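Local coordinates for protein ParA (Salmonella enterica subsp. enterica serovar Newport str. SL317, PDB 3EZF) that probably binds and hydrolyses ATP to drive plasmid partition and, in its ADP-bound state, acts as a DNA-binding regulator of transcription, at residues Y41-L55 / Y85-A97. Residues are numbered along the deposited sequence; the frame is centred on the assembly and turned at random.
Sequences YQTFTRNAVAKLPKL and YALTIQNVIDIYA. With SO4 (sulfate ion), chain F; SO4 (sulfate ion), chain D.
Tyr96 and the Leu52-Leu55 turn form the tight end of this contact, a worked example of how one tyrosine can clamp a loop both by a polar bond and by its face. Tyr96 OH donates to Pro53 O at 2.9 Å, in the carbonyl plane and on a lone pair. Leu55 CD1, meanwhile, lies over the ring in a CH-pi contact, 4.0 Å from the Tyr96 centroid. Leu52 reaches from the same type II turn to the helix, its CD2 meeting Val92 CG1 at 3.8 Å.

Apolar packing continues along the helix. With CG1 anti to the backbone N (chi1 176°), Val92 sends that branch to Leu52 and turns CG2 to Val49 CG2 and Phe44 CD1, while the Leu87 side chain crosses that of Val49 at about a right angle, CD1 against CG2. Ile89 CD1 abuts the Phe44 ring at its edge, 3.6 Å from Phe44 CE1. The contact lies in the winged helix-turn-helix region: strands 43-44 and 87-88 pair antiparallel, each followed by a helix, the first after Thr45, and helix 57-69 packs on Val49. Phe44 N donates to Leu87 O (2.8 Å), whereas the return bond, Leu87 N to Phe44 O, is weak. Thr88 caps helix 89-98 in a capping box with Asn91: Thr88 OG1 accepts from Asn91 N, and Thr88 N donates to Asn91 OD1 from above the carbonyl plane.

The opposite end is looser and more exposed. There Arg46, its chain kinked along its length, merely lays one guanidinium face over Tyr85 CD1, the two planes 46° apart, and the Tyr85 hydroxyl bonds instead to Glu68. Beyond it, Asn47 ND2 donates to a sulfate that is probably a crystallisation additive.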
loop_
_atom_site.group_PDB
_atom_site.type_symbol
_atom_site.label_atom_id
_atom_site.label_comp_id
_atom_site.label_asym_id
_atom_site.label_seq_id
_atom_site.Cartn_x
_atom_site.Cartn_y
_atom_site.Cartn_z
ATOM N N TYR A 41 17.632 18.556 -15.653
ATOM C CA TYR A 41 18.158 19.583 -16.521
ATOM C C TYR A 41 17.395 19.749 -17.804
ATOM O O TYR A 41 17.629 19.055 -18.794
ATOM C CB TYR A 41 19.636 19.375 -16.835
ATOM C CG TYR A 41 20.346 20.699 -16.822
ATOM C CD1 TYR A 41 20.341 21.485 -15.666
ATOM C CD2 TYR A 41 20.942 21.216 -17.972
ATOM C CE1 TYR A 41 20.905 22.749 -15.652
ATOM C CE2 TYR A 41 21.511 22.484 -17.970
ATOM C CZ TYR A 41 21.482 23.245 -16.806
ATOM O OH TYR A 41 22.018 24.503 -16.784
ATOM N N GLN A 42 16.463 20.688 -17.763
ATOM C CA GLN A 42 15.656 21.016 -18.913
ATOM C C GLN A 42 16.007 22.431 -19.311
ATOM O O GLN A 42 16.012 23.345 -18.476
ATOM C CB GLN A 42 14.171 20.958 -18.587
ATOM C CG GLN A 42 13.351 21.712 -19.600
ATOM C CD GLN A 42 11.870 21.630 -19.340
ATOM O OE1 GLN A 42 11.406 21.911 -18.235
ATOM N NE2 GLN A 42 11.110 21.254 -20.366
ATOM N N THR A 43 16.315 22.602 -20.587
ATOM C CA THR A 43 16.638 23.913 -21.100
ATOM C C THR A 43 15.713 24.142 -22.282
ATOM O O THR A 43 15.204 23.189 -22.863
ATOM C CB THR A 43 18.112 23.995 -21.571
ATOM O OG1 THR A 43 18.288 23.250 -22.784
ATOM C CG2 THR A 43 19.023 23.432 -20.528
ATOM N N PHE A 44 15.477 25.401 -22.627
ATOM C CA PHE A 44 14.631 25.713 -23.764
ATOM C C PHE A 44 15.448 26.480 -24.801
ATOM O O PHE A 44 16.487 27.062 -24.492
ATOM C CB PHE A 44 13.425 26.554 -23.331
ATOM C CG PHE A 44 12.515 25.860 -22.363
ATOM C CD1 PHE A 44 12.858 25.745 -21.019
ATOM C CD2 PHE A 44 11.300 25.336 -22.786
ATOM C CE1 PHE A 44 11.991 25.114 -20.107
ATOM C CE2 PHE A 44 10.436 24.709 -21.887
ATOM C CZ PHE A 44 10.781 24.601 -20.548
ATOM N N THR A 45 14.991 26.452 -26.043
ATOM C CA THR A 45 15.657 27.182 -27.107
ATOM C C THR A 45 14.899 28.489 -27.120
ATOM O O THR A 45 13.754 28.536 -26.662
ATOM C CB THR A 45 15.435 26.518 -28.461
ATOM O OG1 THR A 45 16.212 25.324 -28.553
ATOM C CG2 THR A 45 15.827 27.459 -29.573
ATOM N N ARG A 46 15.510 29.551 -27.629
ATOM C CA ARG A 46 14.808 30.827 -27.680
ATOM C C ARG A 46 13.432 30.667 -28.278
ATOM O O ARG A 46 12.443 31.078 -27.691
ATOM C CB ARG A 46 15.581 31.812 -28.509
ATOM C CG ARG A 46 16.802 32.171 -27.815
ATOM C CD ARG A 46 17.812 32.268 -28.781
ATOM N NE ARG A 46 18.149 33.658 -29.080
ATOM C CZ ARG A 46 19.039 33.989 -29.998
ATOM N NH1 ARG A 46 19.604 32.975 -30.643
ATOM N NH2 ARG A 46 19.361 35.273 -30.279
ATOM N N ASN A 47 13.382 30.054 -29.454
ATOM C CA ASN A 47 12.132 29.849 -30.154
ATOM C C ASN A 47 11.142 29.148 -29.268
ATOM O O ASN A 47 9.941 29.362 -29.380
ATOM C CB ASN A 47 12.371 29.033 -31.418
ATOM C CG ASN A 47 13.422 29.666 -32.324
ATOM O OD1 ASN A 47 13.406 30.872 -32.571
ATOM N ND2 ASN A 47 14.338 28.850 -32.824
ATOM N N ALA A 48 11.646 28.301 -28.385
ATOM C CA ALA A 48 10.775 27.590 -27.470
ATOM C C ALA A 48 10.202 28.584 -26.463
ATOM O O ALA A 48 8.987 28.624 -26.260
ATOM C CB ALA A 48 11.549 26.503 -26.761
ATOM N N VAL A 49 11.064 29.392 -25.842
ATOM C CA VAL A 49 10.598 30.376 -24.859
ATOM C C VAL A 49 9.613 31.354 -25.503
ATOM O O VAL A 49 8.686 31.840 -24.850
ATOM C CB VAL A 49 11.775 31.189 -24.249
ATOM C CG1 VAL A 49 11.281 32.034 -23.082
ATOM C CG2 VAL A 49 12.880 30.251 -23.804
ATOM N N ALA A 50 9.818 31.625 -26.790
ATOM C CA ALA A 50 8.960 32.542 -27.525
ATOM C C ALA A 50 7.568 31.941 -27.639
ATOM O O ALA A 50 6.568 32.656 -27.543
ATOM C CB ALA A 50 9.540 32.813 -28.903
ATOM N N LYS A 51 7.495 30.625 -27.822
ATOM C CA LYS A 51 6.202 29.968 -27.928
ATOM C C LYS A 51 5.459 29.939 -26.595
ATOM O O LYS A 51 4.321 29.482 -26.530
ATOM C CB LYS A 51 6.356 28.543 -28.437
ATOM C CG LYS A 51 7.079 28.440 -29.759
ATOM C CD LYS A 51 6.883 27.075 -30.412
ATOM C CE LYS A 51 5.937 27.193 -31.605
ATOM N NZ LYS A 51 5.826 25.928 -32.390
ATOM N N LEU A 52 6.090 30.417 -25.528
ATOM C CA LEU A 52 5.452 30.426 -24.216
ATOM C C LEU A 52 4.498 31.606 -24.043
ATOM O O LEU A 52 4.656 32.639 -24.681
ATOM C CB LEU A 52 6.521 30.445 -23.120
ATOM C CG LEU A 52 6.838 29.110 -22.433
ATOM C CD1 LEU A 52 6.765 27.955 -23.424
ATOM C CD2 LEU A 52 8.219 29.196 -21.777
ATOM N N PRO A 53 3.494 31.461 -23.168
ATOM C CA PRO A 53 2.500 32.499 -22.896
ATOM C C PRO A 53 3.081 33.888 -22.674
ATOM O O PRO A 53 4.144 34.039 -22.097
ATOM C CB PRO A 53 1.792 31.980 -21.644
ATOM C CG PRO A 53 1.840 30.526 -21.831
ATOM C CD PRO A 53 3.259 30.295 -22.298
ATOM N N LYS A 54 2.352 34.895 -23.130
ATOM C CA LYS A 54 2.746 36.285 -22.979
ATOM C C LYS A 54 4.142 36.609 -23.505
ATOM O O LYS A 54 4.742 37.604 -23.093
ATOM C CB LYS A 54 2.643 36.678 -21.505
ATOM C CG LYS A 54 1.372 36.183 -20.841
ATOM C CD LYS A 54 0.117 36.659 -21.581
ATOM C CE LYS A 54 -0.379 38.008 -21.090
ATOM N NZ LYS A 54 -1.006 37.911 -19.732
ATOM N N LEU A 55 4.654 35.785 -24.414
ATOM C CA LEU A 55 5.992 36.009 -24.963
ATOM C C LEU A 55 6.032 35.775 -26.473
ATOM O O LEU A 55 5.143 35.138 -27.044
ATOM C CB LEU A 55 7.019 35.087 -24.284
ATOM C CG LEU A 55 7.152 35.102 -22.751
ATOM C CD1 LEU A 55 8.217 34.117 -22.355
ATOM C CD2 LEU A 55 7.486 36.480 -22.223
ATOM N N TYR A 85 22.180 28.589 -26.718
ATOM C CA TYR A 85 21.318 29.396 -25.853
ATOM C C TYR A 85 20.270 28.431 -25.361
ATOM O O TYR A 85 19.288 28.174 -26.047
ATOM C CB TYR A 85 20.625 30.521 -26.625
ATOM C CG TYR A 85 21.026 31.913 -26.179
ATOM C CD1 TYR A 85 21.323 32.905 -27.115
ATOM C CD2 TYR A 85 21.144 32.231 -24.827
ATOM C CE1 TYR A 85 21.738 34.165 -26.720
ATOM C CE2 TYR A 85 21.554 33.489 -24.420
ATOM C CZ TYR A 85 21.857 34.455 -25.375
ATOM O OH TYR A 85 22.321 35.702 -25.007
ATOM N N ALA A 86 20.503 27.871 -24.181
ATOM C CA ALA A 86 19.583 26.917 -23.596
ATOM C C ALA A 86 19.214 27.441 -22.240
ATOM O O ALA A 86 19.855 27.096 -21.258
ATOM C CB ALA A 86 20.252 25.571 -23.469
ATOM N N LEU A 87 18.182 28.278 -22.189
ATOM C CA LEU A 87 17.742 28.881 -20.938
ATOM C C LEU A 87 17.118 27.824 -20.047
ATOM O O LEU A 87 16.461 26.905 -20.535
ATOM C CB LEU A 87 16.709 29.994 -21.194
ATOM C CG LEU A 87 16.750 30.893 -22.430
ATOM C CD1 LEU A 87 15.780 32.035 -22.189
ATOM C CD2 LEU A 87 18.147 31.435 -22.684
ATOM N N THR A 88 17.326 27.970 -18.741
ATOM C CA THR A 88 16.784 27.040 -17.753
ATOM C C THR A 88 15.450 27.534 -17.218
ATOM O O THR A 88 15.060 28.672 -17.448
ATOM C CB THR A 88 17.691 26.928 -16.549
ATOM O OG1 THR A 88 17.752 28.206 -15.892
ATOM C CG2 THR A 88 19.076 26.488 -16.978
ATOM N N ILE A 89 14.767 26.671 -16.476
ATOM C CA ILE A 89 13.487 27.020 -15.887
ATOM C C ILE A 89 13.618 28.349 -15.150
ATOM O O ILE A 89 12.662 29.123 -15.097
ATOM C CB ILE A 89 13.003 25.943 -14.864
ATOM C CG1 ILE A 89 12.778 24.594 -15.560
ATOM C CG2 ILE A 89 11.721 26.414 -14.178
ATOM C CD1 ILE A 89 11.658 24.605 -16.549
ATOM N N GLN A 90 14.794 28.621 -14.584
ATOM C CA GLN A 90 14.998 29.875 -13.844
ATOM C C GLN A 90 15.200 31.041 -14.771
ATOM O O GLN A 90 14.705 32.135 -14.509
ATOM C CB GLN A 90 16.197 29.798 -12.891
ATOM C CG GLN A 90 15.824 29.742 -11.402
ATOM C CD GLN A 90 14.965 30.905 -10.941
ATOM O OE1 GLN A 90 14.051 30.728 -10.139
ATOM N NE2 GLN A 90 15.258 32.094 -11.429
ATOM N N ASN A 91 15.954 30.812 -15.840
ATOM C CA ASN A 91 16.195 31.846 -16.844
ATOM C C ASN A 91 14.839 32.349 -17.370
ATOM O O ASN A 91 14.585 33.561 -17.403
ATOM C CB ASN A 91 17.032 31.274 -17.993
ATOM C CG ASN A 91 18.427 30.864 -17.552
ATOM O OD1 ASN A 91 19.219 30.333 -18.341
ATOM N ND2 ASN A 91 18.736 31.108 -16.289
ATOM N N VAL A 92 13.981 31.404 -17.765
ATOM C CA VAL A 92 12.646 31.701 -18.260
ATOM C C VAL A 92 11.837 32.479 -17.214
ATOM O O VAL A 92 11.165 33.465 -17.541
ATOM C CB VAL A 92 11.877 30.405 -18.610
ATOM C CG1 VAL A 92 10.434 30.735 -19.043
ATOM C CG2 VAL A 92 12.607 29.665 -19.718
ATOM N N ILE A 93 11.882 32.022 -15.964
ATOM C CA ILE A 93 11.169 32.691 -14.885
ATOM C C ILE A 93 11.718 34.091 -14.686
ATOM O O ILE A 93 10.973 35.024 -14.404
ATOM C CB ILE A 93 11.314 31.928 -13.572
ATOM C CG1 ILE A 93 10.565 30.601 -13.686
ATOM C CG2 ILE A 93 10.811 32.779 -12.404
ATOM C CD1 ILE A 93 10.818 29.655 -12.545
ATOM N N ASP A 94 13.027 34.239 -14.831
ATOM C CA ASP A 94 13.632 35.547 -14.669
ATOM C C ASP A 94 13.289 36.492 -15.826
ATOM O O ASP A 94 13.262 37.714 -15.646
ATOM C CB ASP A 94 15.150 35.417 -14.501
ATOM C CG ASP A 94 15.541 34.898 -13.124
ATOM O OD1 ASP A 94 14.825 35.180 -12.136
ATOM O OD2 ASP A 94 16.577 34.220 -13.026
ATOM N N ILE A 95 13.024 35.937 -17.009
ATOM C CA ILE A 95 12.659 36.759 -18.158
ATOM C C ILE A 95 11.245 37.250 -17.917
ATOM O O ILE A 95 10.920 38.393 -18.235
ATOM C CB ILE A 95 12.690 35.963 -19.488
ATOM C CG1 ILE A 95 14.122 35.881 -20.024
ATOM C CG2 ILE A 95 11.771 36.626 -20.515
ATOM C CD1 ILE A 95 14.267 35.031 -21.240
ATOM N N TYR A 96 10.406 36.376 -17.359
ATOM C CA TYR A 96 9.013 36.723 -17.061
ATOM C C TYR A 96 9.020 37.768 -15.957
ATOM O O TYR A 96 8.116 38.614 -15.867
ATOM C CB TYR A 96 8.226 35.505 -16.566
ATOM C CG TYR A 96 7.597 34.646 -17.632
ATOM C CD1 TYR A 96 8.019 33.338 -17.835
ATOM C CD2 TYR A 96 6.540 35.124 -18.402
ATOM C CE1 TYR A 96 7.404 32.531 -18.782
ATOM C CE2 TYR A 96 5.910 34.322 -19.360
ATOM C CZ TYR A 96 6.344 33.026 -19.545
ATOM O OH TYR A 96 5.747 32.219 -20.495
ATOM N N ALA A 97 10.041 37.702 -15.107
ATOM C CA ALA A 97 10.146 38.641 -13.998
ATOM C C ALA A 97 10.622 39.986 -14.530
ATOM O O ALA A 97 10.145 41.047 -14.109
ATOM C CB ALA A 97 11.107 38.112 -12.946
HETATM S S SO4 F . 15.158 25.724 -32.645
HETATM O O1 SO4 F . 16.050 26.798 -32.178
HETATM O O2 SO4 F . 13.895 26.308 -33.128
HETATM O O3 SO4 F . 14.876 24.784 -31.545
HETATM O O4 SO4 F . 15.823 25.011 -33.747
HETATM S S SO4 D . -3.965 35.744 -19.904
HETATM O O1 SO4 D . -3.576 37.052 -19.336
HETATM O O2 SO4 D . -4.409 34.858 -18.813
HETATM O O3 SO4 D . -2.810 35.140 -20.594
HETATM O O4 SO4 D . -5.064 35.923 -20.877
#